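Local coordinates for DegV family protein (PDB 3EGL) that binds long-chain fatty acids such as palmitate and may take part in lipid transport or fatty acid metabolism, at residues T27-H32 with S43-L48; D90-R95 with A121-C126; W140-R145 with R169-F174; V208-G213 with S236-V241. All blocks are in the same frame, centred on the assembly; numbering follows the deposited sequence.

Contact 1: T27-H32 with S43-L48; sequences TVINLH and SGLSSL. With PLM (palmitic acid), chain D.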
# COMPACT_ATOMS: atom_id res chain seq x y z
N THR A 27 1.23 8.38 11.99
CA THR A 27 0.15 9.27 11.67
C THR A 27 -0.47 8.81 10.34
O THR A 27 0.26 8.59 9.34
CB THR A 27 0.66 10.74 11.54
OG1 THR A 27 1.35 11.10 12.74
CG2 THR A 27 -0.49 11.73 11.33
N VAL A 28 -1.79 8.65 10.34
CA VAL A 28 -2.54 8.30 9.12
C VAL A 28 -3.36 9.52 8.57
O VAL A 28 -4.16 10.09 9.29
CB VAL A 28 -3.43 7.05 9.37
CG1 VAL A 28 -4.20 6.63 8.09
CG2 VAL A 28 -2.55 5.89 9.94
N ILE A 29 -3.13 9.92 7.32
CA ILE A 29 -4.00 10.95 6.71
C ILE A 29 -4.92 10.28 5.72
O ILE A 29 -4.44 9.60 4.81
CB ILE A 29 -3.22 12.03 5.89
CG1 ILE A 29 -1.94 12.39 6.58
CG2 ILE A 29 -4.10 13.31 5.70
CD1 ILE A 29 -1.05 13.12 5.66
N ASN A 30 -6.21 10.51 5.85
CA ASN A 30 -7.19 9.89 4.94
C ASN A 30 -7.29 10.50 3.54
O ASN A 30 -7.49 11.72 3.41
CB ASN A 30 -8.58 9.89 5.59
CG ASN A 30 -8.65 8.98 6.80
OD1 ASN A 30 -7.83 8.08 6.97
ND2 ASN A 30 -9.62 9.23 7.67
N LEU A 31 -7.20 9.66 2.51
CA LEU A 31 -7.59 10.07 1.14
C LEU A 31 -9.11 10.37 1.10
O LEU A 31 -9.82 10.05 2.05
CB LEU A 31 -7.24 8.97 0.15
CG LEU A 31 -5.78 8.53 0.16
CD1 LEU A 31 -5.49 7.27 -0.73
CD2 LEU A 31 -4.94 9.74 -0.23
N HIS A 32 -9.60 10.96 0.01
CA HIS A 32 -11.02 11.39 -0.06
C HIS A 32 -11.94 10.48 -0.85
O HIS A 32 -11.62 10.03 -1.97
CB HIS A 32 -11.12 12.81 -0.60
CG HIS A 32 -10.25 13.78 0.13
ND1 HIS A 32 -10.57 14.25 1.39
CD2 HIS A 32 -9.04 14.31 -0.17
CE1 HIS A 32 -9.60 15.04 1.82
NE2 HIS A 32 -8.68 15.11 0.88
N SER A 43 -10.21 11.13 -4.44
CA SER A 43 -9.37 12.26 -4.63
C SER A 43 -8.08 12.08 -3.81
O SER A 43 -8.11 11.61 -2.66
CB SER A 43 -10.18 13.44 -4.13
OG SER A 43 -9.47 14.60 -4.30
N GLY A 44 -6.95 12.43 -4.39
CA GLY A 44 -5.70 12.44 -3.63
C GLY A 44 -5.65 13.57 -2.62
O GLY A 44 -6.58 14.37 -2.51
N LEU A 45 -4.57 13.61 -1.83
CA LEU A 45 -4.40 14.67 -0.86
C LEU A 45 -3.84 15.90 -1.54
O LEU A 45 -2.96 15.77 -2.39
CB LEU A 45 -3.42 14.25 0.20
CG LEU A 45 -3.96 13.11 1.08
CD1 LEU A 45 -2.84 12.53 1.95
CD2 LEU A 45 -5.17 13.59 1.91
N SER A 46 -4.36 17.08 -1.17
CA SER A 46 -3.90 18.33 -1.74
C SER A 46 -2.62 18.77 -1.03
O SER A 46 -2.38 18.36 0.07
CB SER A 46 -4.98 19.42 -1.59
OG SER A 46 -5.02 19.85 -0.24
N SER A 47 -1.84 19.66 -1.63
CA SER A 47 -0.59 20.04 -1.00
C SER A 47 -0.87 20.88 0.27
O SER A 47 -0.11 20.85 1.25
CB SER A 47 0.32 20.75 -2.01
OG SER A 47 -0.35 21.90 -2.46
N LEU A 48 -1.97 21.61 0.25
CA LEU A 48 -2.38 22.35 1.41
C LEU A 48 -2.63 21.46 2.67
O LEU A 48 -2.24 21.81 3.77
CB LEU A 48 -3.61 23.17 1.04
CG LEU A 48 -3.96 24.37 1.89
CD1 LEU A 48 -2.92 25.45 1.62
CD2 LEU A 48 -5.41 24.86 1.56
C1 PLM D . -6.94 9.14 -5.56
O1 PLM D . -5.85 9.53 -6.03
O2 PLM D . -7.98 9.49 -6.14
C2 PLM D . -7.04 8.27 -4.35
C3 PLM D . -6.40 6.92 -4.68
C4 PLM D . -7.23 5.98 -5.52
C5 PLM D . -6.24 4.96 -6.09
C6 PLM D . -6.92 3.83 -6.82
C7 PLM D . -5.85 2.92 -7.38
C8 PLM D . -6.36 1.53 -7.78
C9 PLM D . -6.61 0.67 -6.54
CA PLM D . -6.56 -0.84 -6.83
CB PLM D . -7.25 -1.67 -5.76
CC PLM D . -6.68 -1.58 -4.34
CD PLM D . -5.62 -2.65 -4.12
CE PLM D . -5.48 -3.06 -2.66
CF PLM D . -4.13 -2.61 -2.09
CG PLM D . -3.04 -3.67 -2.15
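Leu-45 packs against Ile-29 and Leu-31. Both methyls of Leu-45 meet CG2 of Ile-29, CD2 at 3.9 Å; CD1 also lies near CB of the isoleucine, and CD2 rests 3.3 Å from the carbonyl O of Asn-30. Leu-31 comes across Leu-45 at about a right angle, its CD2 3.7 Å from CG of Leu-45, and sends its other branch, CD1, to the fatty acid, near C2 and C3 of the palmitate. The His-32 side chain also crosses that of Leu-45 at about a right angle. Its ring presents its rim to the carbonyl O of Gly-44, which lies in the ring plane 3.4 Å from CD2, and its NE2 is hydrogen-bonded to Glu-49. Beside the ring, the backbones of His-32 and Ser-43 form an antiparallel hydrogen-bonded pair, with His-32 N to Ser-43 O at 3.1 Å and nearly straight (168°). Ser-43 N comes within 3.2 Å of O2 of the palmitate, whose carboxylate is hydrogen-bonded by Thr-42 and Ser-76. The contact thus joins edge strand 40-43 to strand 26-35, with helix 47-60 packing on Ile-29 and Leu-45 and helix 78-86 touching Leu-31.

Contact 2: D90-R95 with A121-C126; sequences DDDSVR and ASLQEC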
# COMPACT_ATOMS: atom_id res chain seq x y z
N ASP A 90 12.23 23.70 5.95
CA ASP A 90 13.68 23.69 5.75
C ASP A 90 14.15 22.41 5.11
O ASP A 90 13.59 21.34 5.36
CB ASP A 90 14.40 23.81 7.09
CG ASP A 90 14.08 25.10 7.80
OD1 ASP A 90 13.63 26.05 7.13
OD2 ASP A 90 14.25 25.15 9.03
N ASP A 91 15.18 22.53 4.27
CA ASP A 91 15.81 21.38 3.64
C ASP A 91 15.82 20.11 4.50
O ASP A 91 16.29 20.07 5.66
CB ASP A 91 17.25 21.73 3.21
CG ASP A 91 17.74 20.84 2.06
OD1 ASP A 91 17.16 20.96 0.93
OD2 ASP A 91 18.68 20.01 2.31
N ASP A 92 15.23 19.09 3.90
CA ASP A 92 15.15 17.77 4.47
C ASP A 92 14.54 17.62 5.88
O ASP A 92 14.86 16.69 6.60
CB ASP A 92 16.51 17.05 4.38
CG ASP A 92 16.37 15.50 4.30
OD1 ASP A 92 15.38 14.97 3.65
OD2 ASP A 92 17.25 14.83 4.90
N SER A 93 13.63 18.52 6.26
CA SER A 93 12.83 18.30 7.46
C SER A 93 11.81 17.22 7.20
O SER A 93 11.46 16.46 8.10
CB SER A 93 12.05 19.55 7.81
OG SER A 93 12.93 20.62 8.11
N VAL A 94 11.30 17.20 5.97
CA VAL A 94 10.34 16.23 5.54
C VAL A 94 10.93 15.42 4.40
O VAL A 94 11.24 15.98 3.32
CB VAL A 94 9.02 16.87 5.02
CG1 VAL A 94 8.03 15.74 4.57
CG2 VAL A 94 8.39 17.73 6.08
N ARG A 95 11.06 14.12 4.61
CA ARG A 95 11.52 13.27 3.56
C ARG A 95 10.34 12.46 2.96
O ARG A 95 9.72 11.65 3.66
CB ARG A 95 12.59 12.37 4.12
CG ARG A 95 13.02 11.29 3.16
CD ARG A 95 14.09 11.75 2.22
NE ARG A 95 15.27 12.29 2.91
CZ ARG A 95 16.44 11.67 2.99
NH1 ARG A 95 16.59 10.46 2.43
NH2 ARG A 95 17.48 12.26 3.61
N ALA A 121 16.90 6.13 15.39
CA ALA A 121 17.51 6.19 14.06
C ALA A 121 17.29 7.57 13.43
O ALA A 121 16.24 8.23 13.66
CB ALA A 121 16.94 5.10 13.16
N SER A 122 18.26 8.01 12.64
CA SER A 122 18.12 9.29 11.93
C SER A 122 17.08 9.19 10.79
O SER A 122 16.68 8.09 10.37
CB SER A 122 19.47 9.69 11.37
OG SER A 122 19.80 8.86 10.28
N LEU A 123 16.62 10.34 10.32
CA LEU A 123 15.74 10.40 9.15
C LEU A 123 16.32 9.59 7.95
O LEU A 123 15.63 8.70 7.42
CB LEU A 123 15.42 11.86 8.77
CG LEU A 123 14.36 12.11 7.69
CD1 LEU A 123 12.99 11.49 8.03
CD2 LEU A 123 14.19 13.65 7.44
N GLN A 124 17.56 9.88 7.54
CA GLN A 124 18.19 9.12 6.45
C GLN A 124 18.06 7.59 6.69
O GLN A 124 17.75 6.83 5.77
CB GLN A 124 19.68 9.51 6.26
CG GLN A 124 20.38 8.72 5.16
CD GLN A 124 19.76 8.99 3.78
OE1 GLN A 124 19.46 10.14 3.43
NE2 GLN A 124 19.53 7.93 2.99
N GLU A 125 18.30 7.16 7.93
CA GLU A 125 18.27 5.72 8.28
C GLU A 125 16.88 5.13 8.26
O GLU A 125 16.71 3.99 7.80
CB GLU A 125 18.94 5.47 9.63
CG GLU A 125 20.46 5.77 9.61
CD GLU A 125 21.10 5.84 11.02
OE1 GLU A 125 20.43 6.17 12.03
OE2 GLU A 125 22.29 5.58 11.13
N CYS A 126 15.88 5.89 8.73
CA CYS A 126 14.52 5.42 8.62
C CYS A 126 14.15 5.39 7.15
O CYS A 126 13.49 4.45 6.70
CB CYS A 126 13.55 6.30 9.40
SG CYS A 126 13.90 6.30 11.17
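Arg-95 meets the start of helix 123-133 along much of its length. Its CB packs on Leu-123, 3.9 Å from CD2, with CG and CD1 of the leucine almost as near. CG leaves CB opposite the backbone N, and bends at the next two torsions (86° and 55°) fold the chain back so that the guanidinium lies between Asp-92 and Gln-124. NE donates to OD1 of Asp-92 at 2.8 Å on its syn lone pair, and NH2 reaches OD2 at 2.9 Å in an almost straight bond, a side-on salt bridge within the segment.

This is where edge strand 94-97 of the five-stranded sheet meets a covering helix of the alpha-beta-alpha sandwich. The helix opens with a capping box: Ser-122 OG accepts from Glu-125 N, and Ser-122 N donates to OE1 of Glu-125. The strand is entered through a type II turn from Asp-90 to Ser-93.

At the tip, NH1 and NH2 of Arg-95 both donate to OE1 of Gln-124, the bond from NH2 measuring 2.9 Å. This oxygen lies in the guanidinium plane, yet both nitrogens approach it from the same face of the amide, whose plane is turned 50° from the guanidinium. Three nitrogens and two partners therefore fix the rotation of the group, and Tyr-127 adds a cation-pi contact. CD2 of Leu-123 also lies 3.2 Å from the carbonyl O of Asp-92, and the leucine touches Leu-67 of the adjoining strand.

Contact 3: W140-R145 with R169-F174; sequences WIYLHR and RPIMRF. With PLM (palmitic acid), chain D.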
# COMPACT_ATOMS: atom_id res chain seq x y z
N TRP A 140 -0.05 -8.05 -5.09
CA TRP A 140 -1.01 -8.64 -6.01
C TRP A 140 -2.43 -8.34 -5.55
O TRP A 140 -2.67 -8.17 -4.35
CB TRP A 140 -0.85 -10.16 -6.09
CG TRP A 140 0.45 -10.67 -6.64
CD1 TRP A 140 0.75 -10.85 -7.94
CD2 TRP A 140 1.62 -11.11 -5.89
NE1 TRP A 140 2.02 -11.38 -8.07
CE2 TRP A 140 2.57 -11.55 -6.84
CE3 TRP A 140 1.94 -11.18 -4.53
CZ2 TRP A 140 3.83 -12.06 -6.47
CZ3 TRP A 140 3.20 -11.70 -4.17
CH2 TRP A 140 4.13 -12.11 -5.14
N ILE A 141 -3.37 -8.29 -6.50
CA ILE A 141 -4.80 -8.07 -6.17
C ILE A 141 -5.65 -9.00 -7.00
O ILE A 141 -5.48 -9.11 -8.23
CB ILE A 141 -5.29 -6.62 -6.46
CG1 ILE A 141 -4.26 -5.59 -6.03
CG2 ILE A 141 -6.65 -6.29 -5.74
CD1 ILE A 141 -4.51 -4.24 -6.69
N TYR A 142 -6.55 -9.68 -6.30
CA TYR A 142 -7.60 -10.47 -6.89
C TYR A 142 -8.83 -9.59 -6.95
O TYR A 142 -9.26 -9.00 -5.93
CB TYR A 142 -7.95 -11.70 -6.02
CG TYR A 142 -9.28 -12.35 -6.40
CD1 TYR A 142 -9.40 -13.11 -7.58
CD2 TYR A 142 -10.42 -12.17 -5.61
CE1 TYR A 142 -10.62 -13.70 -7.95
CE2 TYR A 142 -11.67 -12.75 -5.98
CZ TYR A 142 -11.74 -13.51 -7.15
OH TYR A 142 -12.92 -14.09 -7.51
N LEU A 143 -9.38 -9.51 -8.16
CA LEU A 143 -10.61 -8.79 -8.40
C LEU A 143 -11.72 -9.78 -8.64
O LEU A 143 -11.64 -10.65 -9.50
CB LEU A 143 -10.46 -7.80 -9.58
CG LEU A 143 -9.30 -6.85 -9.29
CD1 LEU A 143 -8.87 -6.07 -10.51
CD2 LEU A 143 -9.62 -5.91 -8.13
N HIS A 144 -12.77 -9.63 -7.86
CA HIS A 144 -13.86 -10.56 -7.92
C HIS A 144 -14.77 -10.21 -9.10
O HIS A 144 -15.46 -11.07 -9.62
CB HIS A 144 -14.60 -10.51 -6.62
CG HIS A 144 -15.69 -11.51 -6.51
ND1 HIS A 144 -15.46 -12.86 -6.68
CD2 HIS A 144 -17.00 -11.38 -6.23
CE1 HIS A 144 -16.59 -13.51 -6.50
NE2 HIS A 144 -17.54 -12.63 -6.23
N ARG A 145 -14.75 -8.93 -9.47
CA ARG A 145 -15.28 -8.45 -10.74
C ARG A 145 -14.41 -7.27 -11.26
O ARG A 145 -13.66 -6.65 -10.52
CB ARG A 145 -16.75 -8.04 -10.59
CG ARG A 145 -16.98 -6.72 -9.86
CD ARG A 145 -18.47 -6.34 -9.89
NE ARG A 145 -18.75 -5.13 -9.08
CZ ARG A 145 -19.88 -4.94 -8.39
NH1 ARG A 145 -20.85 -5.85 -8.42
NH2 ARG A 145 -20.05 -3.82 -7.69
N ARG A 169 -11.97 -12.49 -13.50
CA ARG A 169 -11.44 -12.55 -12.11
C ARG A 169 -9.92 -12.53 -12.07
O ARG A 169 -9.32 -13.48 -11.56
CB ARG A 169 -11.85 -13.84 -11.40
CG ARG A 169 -13.17 -13.75 -10.70
CD ARG A 169 -14.09 -14.49 -11.55
NE ARG A 169 -15.44 -14.44 -11.07
CZ ARG A 169 -16.39 -13.71 -11.64
NH1 ARG A 169 -17.60 -13.74 -11.14
NH2 ARG A 169 -16.14 -12.95 -12.70
N PRO A 170 -9.30 -11.48 -12.62
CA PRO A 170 -7.86 -11.51 -12.79
C PRO A 170 -7.10 -11.39 -11.46
O PRO A 170 -7.68 -10.95 -10.45
CB PRO A 170 -7.59 -10.29 -13.64
CG PRO A 170 -8.68 -9.31 -13.23
CD PRO A 170 -9.88 -10.17 -12.97
N ILE A 171 -5.83 -11.82 -11.49
CA ILE A 171 -4.84 -11.36 -10.53
C ILE A 171 -4.10 -10.19 -11.18
O ILE A 171 -3.53 -10.33 -12.26
CB ILE A 171 -3.82 -12.45 -10.12
CG1 ILE A 171 -4.52 -13.71 -9.58
CG2 ILE A 171 -2.75 -11.86 -9.11
CD1 ILE A 171 -5.41 -13.42 -8.33
N MSE A 172 -4.14 -9.04 -10.51
CA MSE A 172 -3.38 -7.86 -10.93
C MSE A 172 -2.11 -7.77 -10.09
O MSE A 172 -2.05 -8.28 -8.98
CB MSE A 172 -4.20 -6.58 -10.75
CG MSE A 172 -5.62 -6.59 -11.37
SE MSE A 172 -5.71 -6.84 -13.31
CE MSE A 172 -4.67 -5.26 -13.84
N ARG A 173 -1.11 -7.08 -10.62
CA ARG A 173 0.11 -6.84 -9.93
C ARG A 173 0.60 -5.42 -10.24
O ARG A 173 0.41 -4.94 -11.33
CB ARG A 173 1.09 -7.90 -10.39
CG ARG A 173 2.53 -7.67 -10.16
CD ARG A 173 3.22 -8.80 -10.92
NE ARG A 173 4.65 -8.60 -11.13
CZ ARG A 173 5.55 -8.61 -10.16
NH1 ARG A 173 6.83 -8.43 -10.43
NH2 ARG A 173 5.14 -8.79 -8.90
N PHE A 174 1.19 -4.76 -9.25
CA PHE A 174 1.95 -3.52 -9.48
C PHE A 174 3.40 -3.71 -9.76
O PHE A 174 4.08 -4.27 -8.94
CB PHE A 174 1.83 -2.63 -8.27
CG PHE A 174 0.47 -2.24 -8.03
CD1 PHE A 174 -0.05 -1.12 -8.66
CD2 PHE A 174 -0.38 -3.07 -7.27
CE1 PHE A 174 -1.41 -0.77 -8.49
CE2 PHE A 174 -1.73 -2.74 -7.07
CZ PHE A 174 -2.26 -1.57 -7.68
C1 PLM D . -6.94 9.14 -5.56
O1 PLM D . -5.85 9.53 -6.03
O2 PLM D . -7.98 9.49 -6.14
C2 PLM D . -7.04 8.27 -4.35
C3 PLM D . -6.40 6.92 -4.68
C4 PLM D . -7.23 5.98 -5.52
C5 PLM D . -6.24 4.96 -6.09
C6 PLM D . -6.92 3.83 -6.82
C7 PLM D . -5.85 2.92 -7.38
C8 PLM D . -6.36 1.53 -7.78
C9 PLM D . -6.61 0.67 -6.54
CA PLM D . -6.56 -0.84 -6.83
CB PLM D . -7.25 -1.67 -5.76
CC PLM D . -6.68 -1.58 -4.34
CD PLM D . -5.62 -2.65 -4.12
CE PLM D . -5.48 -3.06 -2.66
CF PLM D . -4.13 -2.61 -2.09
CG PLM D . -3.04 -3.67 -2.15
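The flat groups of Trp-140, Tyr-142, Arg-169 and Phe-174 line an antiparallel pairing of strands 137-142 and 171-175 in the six-stranded mixed sheet. The Tyr-142 ring receives CD1 of Ile-171 at its edge, while the backbone N of His-144 lies over one face, offset toward the rim; Phe-192 meets this tyrosine edge-to-face. The tyrosine hydroxyl shares a hydrogen bond with ND1 of His-144 and lies 3.2 Å from CG of Arg-169. That arginine runs alongside the tyrosine, but its guanidinium is turned 75° from the ring, and the carbonyl O of His-144 sits over the centre of one guanidinium face. Trp-140 and Arg-173 also lie side by side, indole and guanidinium planes 30° apart. CD1 of the indole touches CB of Arg-173 and CG2 of Ile-171, both at 3.8 Å, and the arginine's NH2 goes on to a salt bridge with Glu-138.

Trp-140, Tyr-142, Ile-171 and Arg-173 share one sheet face; Ile-141 and Met-172, a selenomethionine, occupy the other, where the lipid tail runs. The side chain of Ile-141 faces atom CD of the palmitate, and the edge of the Phe-174 ring is turned to the chain at its atom CA, so this face forms part of the wall of the fatty-acid site. Leu-143 crosses Met-172 at about a right angle. The backbones are tied by Ile-141 N to Met-172 O at 2.8 Å and by its reciprocal bond, and the pairing continues beyond the tyrosine with Leu-143 N donating to Pro-170 O at 3.2 Å, almost straight at 172°.

Contact 4: V208-G213 with S236-V241; sequences VFIAIG and SSFMSV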
# COMPACT_ATOMS: atom_id res chain seq x y z
N VAL A 208 8.34 -15.44 4.34
CA VAL A 208 7.81 -14.25 3.76
C VAL A 208 6.98 -13.56 4.83
O VAL A 208 6.39 -14.21 5.69
CB VAL A 208 6.85 -14.61 2.61
CG1 VAL A 208 6.43 -13.35 1.83
CG2 VAL A 208 7.49 -15.63 1.67
N PHE A 209 6.88 -12.25 4.78
CA PHE A 209 5.86 -11.61 5.58
C PHE A 209 4.65 -11.22 4.70
O PHE A 209 4.83 -10.58 3.67
CB PHE A 209 6.44 -10.42 6.34
CG PHE A 209 5.41 -9.48 6.89
CD1 PHE A 209 4.87 -9.68 8.16
CD2 PHE A 209 4.98 -8.39 6.15
CE1 PHE A 209 3.92 -8.80 8.68
CE2 PHE A 209 4.02 -7.51 6.67
CZ PHE A 209 3.49 -7.73 7.94
N ILE A 210 3.43 -11.57 5.12
CA ILE A 210 2.25 -11.37 4.29
C ILE A 210 1.10 -10.63 4.96
O ILE A 210 0.64 -10.99 6.05
CB ILE A 210 1.64 -12.73 3.83
CG1 ILE A 210 2.63 -13.57 3.04
CG2 ILE A 210 0.38 -12.49 2.96
CD1 ILE A 210 2.77 -13.14 1.59
N ALA A 211 0.56 -9.66 4.24
CA ALA A 211 -0.61 -8.96 4.71
C ALA A 211 -1.73 -9.19 3.70
O ALA A 211 -1.60 -8.85 2.50
CB ALA A 211 -0.31 -7.48 4.88
N ILE A 212 -2.82 -9.78 4.17
CA ILE A 212 -3.89 -10.06 3.25
C ILE A 212 -4.98 -9.06 3.48
O ILE A 212 -5.47 -8.92 4.61
CB ILE A 212 -4.42 -11.48 3.42
CG1 ILE A 212 -3.38 -12.46 2.88
CG2 ILE A 212 -5.77 -11.65 2.67
CD1 ILE A 212 -3.50 -13.86 3.49
N GLY A 213 -5.34 -8.35 2.42
CA GLY A 213 -6.36 -7.31 2.47
C GLY A 213 -7.65 -7.81 1.86
O GLY A 213 -7.65 -8.61 0.91
N SER A 236 6.78 -18.20 7.93
CA SER A 236 6.20 -17.00 7.31
C SER A 236 5.13 -16.41 8.22
O SER A 236 4.50 -17.14 8.96
CB SER A 236 5.60 -17.35 5.95
OG SER A 236 6.62 -17.59 5.00
N SER A 237 4.92 -15.10 8.21
CA SER A 237 3.87 -14.58 9.10
C SER A 237 2.75 -13.94 8.33
O SER A 237 2.95 -13.45 7.22
CB SER A 237 4.42 -13.65 10.18
OG SER A 237 5.36 -12.76 9.64
N PHE A 238 1.56 -13.96 8.93
CA PHE A 238 0.36 -13.54 8.23
C PHE A 238 -0.44 -12.54 9.01
O PHE A 238 -0.79 -12.77 10.14
CB PHE A 238 -0.49 -14.74 7.81
CG PHE A 238 0.24 -15.69 6.89
CD1 PHE A 238 -0.05 -15.71 5.51
CD2 PHE A 238 1.22 -16.56 7.40
CE1 PHE A 238 0.64 -16.58 4.66
CE2 PHE A 238 1.91 -17.44 6.56
CZ PHE A 238 1.63 -17.46 5.19
N MSE A 239 -0.76 -11.45 8.36
CA MSE A 239 -1.52 -10.40 8.97
C MSE A 239 -2.78 -10.13 8.11
O MSE A 239 -2.76 -10.25 6.90
CB MSE A 239 -0.58 -9.21 9.01
CG MSE A 239 -1.17 -7.98 9.49
SE MSE A 239 0.16 -6.65 9.50
CE MSE A 239 -0.92 -5.41 10.48
N SER A 240 -3.89 -9.81 8.75
CA SER A 240 -5.12 -9.44 8.05
C SER A 240 -5.30 -7.94 8.07
O SER A 240 -5.12 -7.34 9.10
CB SER A 240 -6.32 -10.02 8.77
OG SER A 240 -6.34 -11.41 8.58
N VAL A 241 -5.69 -7.33 6.94
CA VAL A 241 -6.06 -5.92 6.91
C VAL A 241 -7.32 -5.72 6.09
O VAL A 241 -7.73 -6.57 5.30
CB VAL A 241 -4.91 -4.98 6.42
CG1 VAL A 241 -3.72 -5.04 7.33
CG2 VAL A 241 -4.50 -5.30 4.97
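Five backbone hydrogen bonds join Val-208–Gly-213 to Ser-236–Val-241 as neighbouring parallel strands, linked by helix 224-231 in a beta-alpha-beta crossover. They pass back and forth between the strands, Ile-210 O, for instance, accepting from Met-239 N at 2.7 Å while Ile-210 N donates to Ser-237 O. Before the first of them, a side chain takes over: OG of Ser-236 accepts from Val-208 N at 2.8 Å, and the same hydroxyl is hydrogen-bonded to Pro-233 O.

Apolar packing dominates the face that carries Ile-210, Ile-212 and Phe-238. Ile-210 and Phe-238 lie side by side and point the same way, CD1 of the ring 3.8 Å from CB of Ile-210, while CD1 of Ile-212 comes to the ring's edge. Leu-228 of the crossover helix covers Ile-212 and Phe-238.

On the other face, the interaction is Met-aromatic. Met-239, a selenomethionine, has its chain fully extended (chi2 179°), which carries the selenium to the edge of the Phe-209 ring, 5.2 Å from the centroid and 77° from the ring normal. Met-104 of helix 104-116 packs against Met-239, Ala-211 and Val-241. Also at the edge of the Phe-209 ring, OG of Ser-237 lies 3.5 Å from CD1 of Phe-209.

The four contacts follow one another along the chain, each closing before the next opens. Contacts 1 and 2 belong to the five-stranded sheet, at its two outermost strands, 40-43 and 94-97, with centres about 21 Å apart. Contacts 3 and 4 lie in the six-stranded sheet, about 17 Å apart between centres, and helix 123-133 of contact 2 leads directly into strand 137-142 of contact 3. The palmitate spans the two halves: its carboxylate lies at contact 1 and its tail at contact 3, although their centres are about 25 Å apart. Lipid binding thus draws on both sheets, while contact 2 lies away from the annotated binding residues.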